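Local coordinates for protein Vpx (PDB 4CC9) that recruits host SAMHD1 to the CUL4A-DDB1 E3 ubiquitin ligase through DCAF1, so that this restriction factor is degraded by the 26S proteasome, at residues R41-V44 with N45-R49. Sequence-based numbering, arbitrary orientation.
With ZN (zinc ion), chain F.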
ATOM      1  N   ARG B  41       6.992  15.515  14.979  1.00 25.21           N
ATOM      2  CA  ARG B  41       6.493  16.801  14.507  1.00 29.54           C
ATOM      3  C   ARG B  41       5.330  16.650  13.532  1.00 32.08           C
ATOM      4  O   ARG B  41       4.403  17.462  13.536  1.00 38.70           O
ATOM      5  CB  ARG B  41       7.615  17.608  13.862  1.00 28.20           C
ATOM      6  CG  ARG B  41       8.693  18.024  14.855  1.00 31.98           C
ATOM      7  CD  ARG B  41       9.583  19.118  14.296  1.00 41.39           C
ATOM      8  NE  ARG B  41      10.936  18.994  14.824  1.00 60.02           N
ATOM      9  CZ  ARG B  41      11.939  18.422  14.165  1.00 66.07           C
ATOM     10  NH1 ARG B  41      11.742  17.941  12.944  1.00 67.48           N
ATOM     11  NH2 ARG B  41      13.142  18.336  14.720  1.00 68.95           N
ATOM     12  N   ALA B  42       5.367  15.606  12.709  1.00 20.33           N
ATOM     13  CA  ALA B  42       4.274  15.365  11.766  1.00 27.59           C
ATOM     14  C   ALA B  42       3.025  14.847  12.474  1.00 30.43           C
ATOM     15  O   ALA B  42       1.904  15.312  12.208  1.00 30.38           O
ATOM     16  CB  ALA B  42       4.708  14.396  10.683  1.00 28.84           C
ATOM     17  N   ALA B  43       3.222  13.899  13.392  1.00 22.41           N
ATOM     18  CA  ALA B  43       2.098  13.212  14.030  1.00 22.92           C
ATOM     19  C   ALA B  43       1.236  14.100  14.922  1.00 32.72           C
ATOM     20  O   ALA B  43       0.059  13.800  15.122  1.00 38.28           O
ATOM     21  CB  ALA B  43       2.579  12.003  14.812  1.00 13.39           C
ATOM     22  N   VAL B  44       1.805  15.176  15.467  1.00 30.05           N
ATOM     23  CA  VAL B  44       1.014  16.055  16.333  1.00 32.04           C
ATOM     24  C   VAL B  44      -0.032  16.852  15.544  1.00 41.33           C
ATOM     25  O   VAL B  44      -0.923  17.441  16.136  1.00 49.97           O
ATOM     26  CB  VAL B  44       1.876  17.004  17.229  1.00 25.73           C
ATOM     27  CG1 VAL B  44       2.565  16.231  18.349  1.00 25.09           C
ATOM     28  CG2 VAL B  44       2.900  17.781  16.402  1.00 24.26           C
ATOM     29  N   ASN B  45       0.061  16.851  14.217  1.00 44.02           N
ATOM     30  CA  ASN B  45      -0.976  17.468  13.385  1.00 39.35           C
ATOM     31  C   ASN B  45      -2.094  16.502  12.982  1.00 40.19           C
ATOM     32  O   ASN B  45      -3.003  16.884  12.250  1.00 47.97           O
ATOM     33  CB  ASN B  45      -0.367  18.068  12.114  1.00 37.80           C
ATOM     34  CG  ASN B  45       0.665  19.141  12.407  1.00 47.91           C
ATOM     35  OD1 ASN B  45       0.588  19.829  13.422  1.00 53.92           O
ATOM     36  ND2 ASN B  45       1.636  19.293  11.509  1.00 47.82           N
ATOM     37  N   HIS B  46      -2.027  15.255  13.445  1.00 33.85           N
ATOM     38  CA  HIS B  46      -3.006  14.242  13.046  1.00 26.81           C
ATOM     39  C   HIS B  46      -3.525  13.448  14.234  1.00 32.60           C
ATOM     40  O   HIS B  46      -4.691  13.067  14.272  1.00 38.89           O
ATOM     41  CB  HIS B  46      -2.396  13.259  12.039  1.00 20.67           C
ATOM     42  CG  HIS B  46      -1.962  13.896  10.758  1.00 33.41           C
ATOM     43  ND1 HIS B  46      -2.806  14.039   9.672  1.00 40.40           N
ATOM     44  CD2 HIS B  46      -0.774  14.420  10.383  1.00 36.40           C
ATOM     45  CE1 HIS B  46      -2.155  14.627   8.687  1.00 40.98           C
ATOM     46  NE2 HIS B  46      -0.921  14.871   9.091  1.00 44.39           N
ATOM     47  N   LEU B  47      -2.645  13.172  15.191  1.00 29.60           N
ATOM     48  CA  LEU B  47      -2.994  12.312  16.314  1.00 26.85           C
ATOM     49  C   LEU B  47      -3.050  13.161  17.570  1.00 27.55           C
ATOM     50  O   LEU B  47      -2.372  14.189  17.647  1.00 28.28           O
ATOM     51  CB  LEU B  47      -1.956  11.193  16.474  1.00 27.14           C
ATOM     52  CG  LEU B  47      -1.606  10.411  15.200  1.00 30.70           C
ATOM     53  CD1 LEU B  47      -0.540   9.382  15.469  1.00 30.40           C
ATOM     54  CD2 LEU B  47      -2.843   9.741  14.610  1.00 29.56           C
ATOM     55  N   PRO B  48      -3.870  12.748  18.553  1.00 30.49           N
ATOM     56  CA  PRO B  48      -3.896  13.460  19.840  1.00 32.96           C
ATOM     57  C   PRO B  48      -2.524  13.457  20.509  1.00 37.41           C
ATOM     58  O   PRO B  48      -1.920  12.395  20.690  1.00 41.58           O
ATOM     59  CB  PRO B  48      -4.922  12.675  20.678  1.00 33.07           C
ATOM     60  CG  PRO B  48      -5.271  11.435  19.891  1.00 29.41           C
ATOM     61  CD  PRO B  48      -4.912  11.708  18.458  1.00 29.96           C
ATOM     62  N   ARG B  49      -2.050  14.652  20.856  1.00 40.13           N
ATOM     63  CA  ARG B  49      -0.740  14.851  21.464  1.00 40.98           C
ATOM     64  C   ARG B  49      -0.484  13.945  22.663  1.00 44.32           C
ATOM     65  O   ARG B  49       0.635  13.479  22.867  1.00 52.28           O
ATOM     66  CB  ARG B  49      -0.584  16.311  21.883  1.00 38.17           C
ATOM     67  CG  ARG B  49       0.855  16.779  22.054  1.00 39.90           C
ATOM     68  CD  ARG B  49       0.897  18.280  22.250  1.00 40.77           C
ATOM     69  NE  ARG B  49       1.785  18.666  23.343  1.00 51.89           N
ATOM     70  CZ  ARG B  49       3.012  19.146  23.165  1.00 58.55           C
ATOM     71  NH1 ARG B  49       3.486  19.301  21.933  1.00 56.37           N
ATOM     72  NH2 ARG B  49       3.759  19.477  24.212  1.00 58.60           N
TER
HETATM   73 ZN    ZN F1112      -4.771  13.732   9.555  1.00 43.85          ZN
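Asn45 N donates to Ala42 O at 3.1 Å, the first of three backbone bonds that turn the chain off the end of helix 25-43. The Asn45 side chain folds back beside the same turn, its CB 3.6 Å from Ala42 O. His46 follows, with its N bonded to Ala43 O at 3.0 Å. Its CG lies anti to the carbonyl carbon (chi1 -62°), and this swings the imidazole back over the turn, where CD2 comes within 3.4 Å of Ala42 O, which lies in the ring plane at the edge. From the other side of the ring ND1 binds the zinc ion at 2.0 Å; His89, Cys94 and Cys96 complete the site. Leu47 N makes the third bond, also to Ala43 O, at 2.8 Å and almost straight in line with the carbonyl, whereas His46 N approaches the same oxygen from well above its plane. The CD1 branch of Leu47 meets Ala43 CB at 4.1 Å, and both residues pack on Met86 of helix 71-91. At the start of helix 49-66 Arg49 runs alongside Val44, CG beside CG1, so the alkyl part of the arginine does the touching. Two N-H groups thus converge on one carbonyl at the helix end and fix the backbone on both sides of the His46 side chain. The C-H at CD2 points at Ala42 O and, probably made more polar by the zinc ion on ND1, favours this rotation of the imidazole; the zinc ion then ties this loop to His89 of helix 71-91 and to Cys94 and Cys96 beyond it.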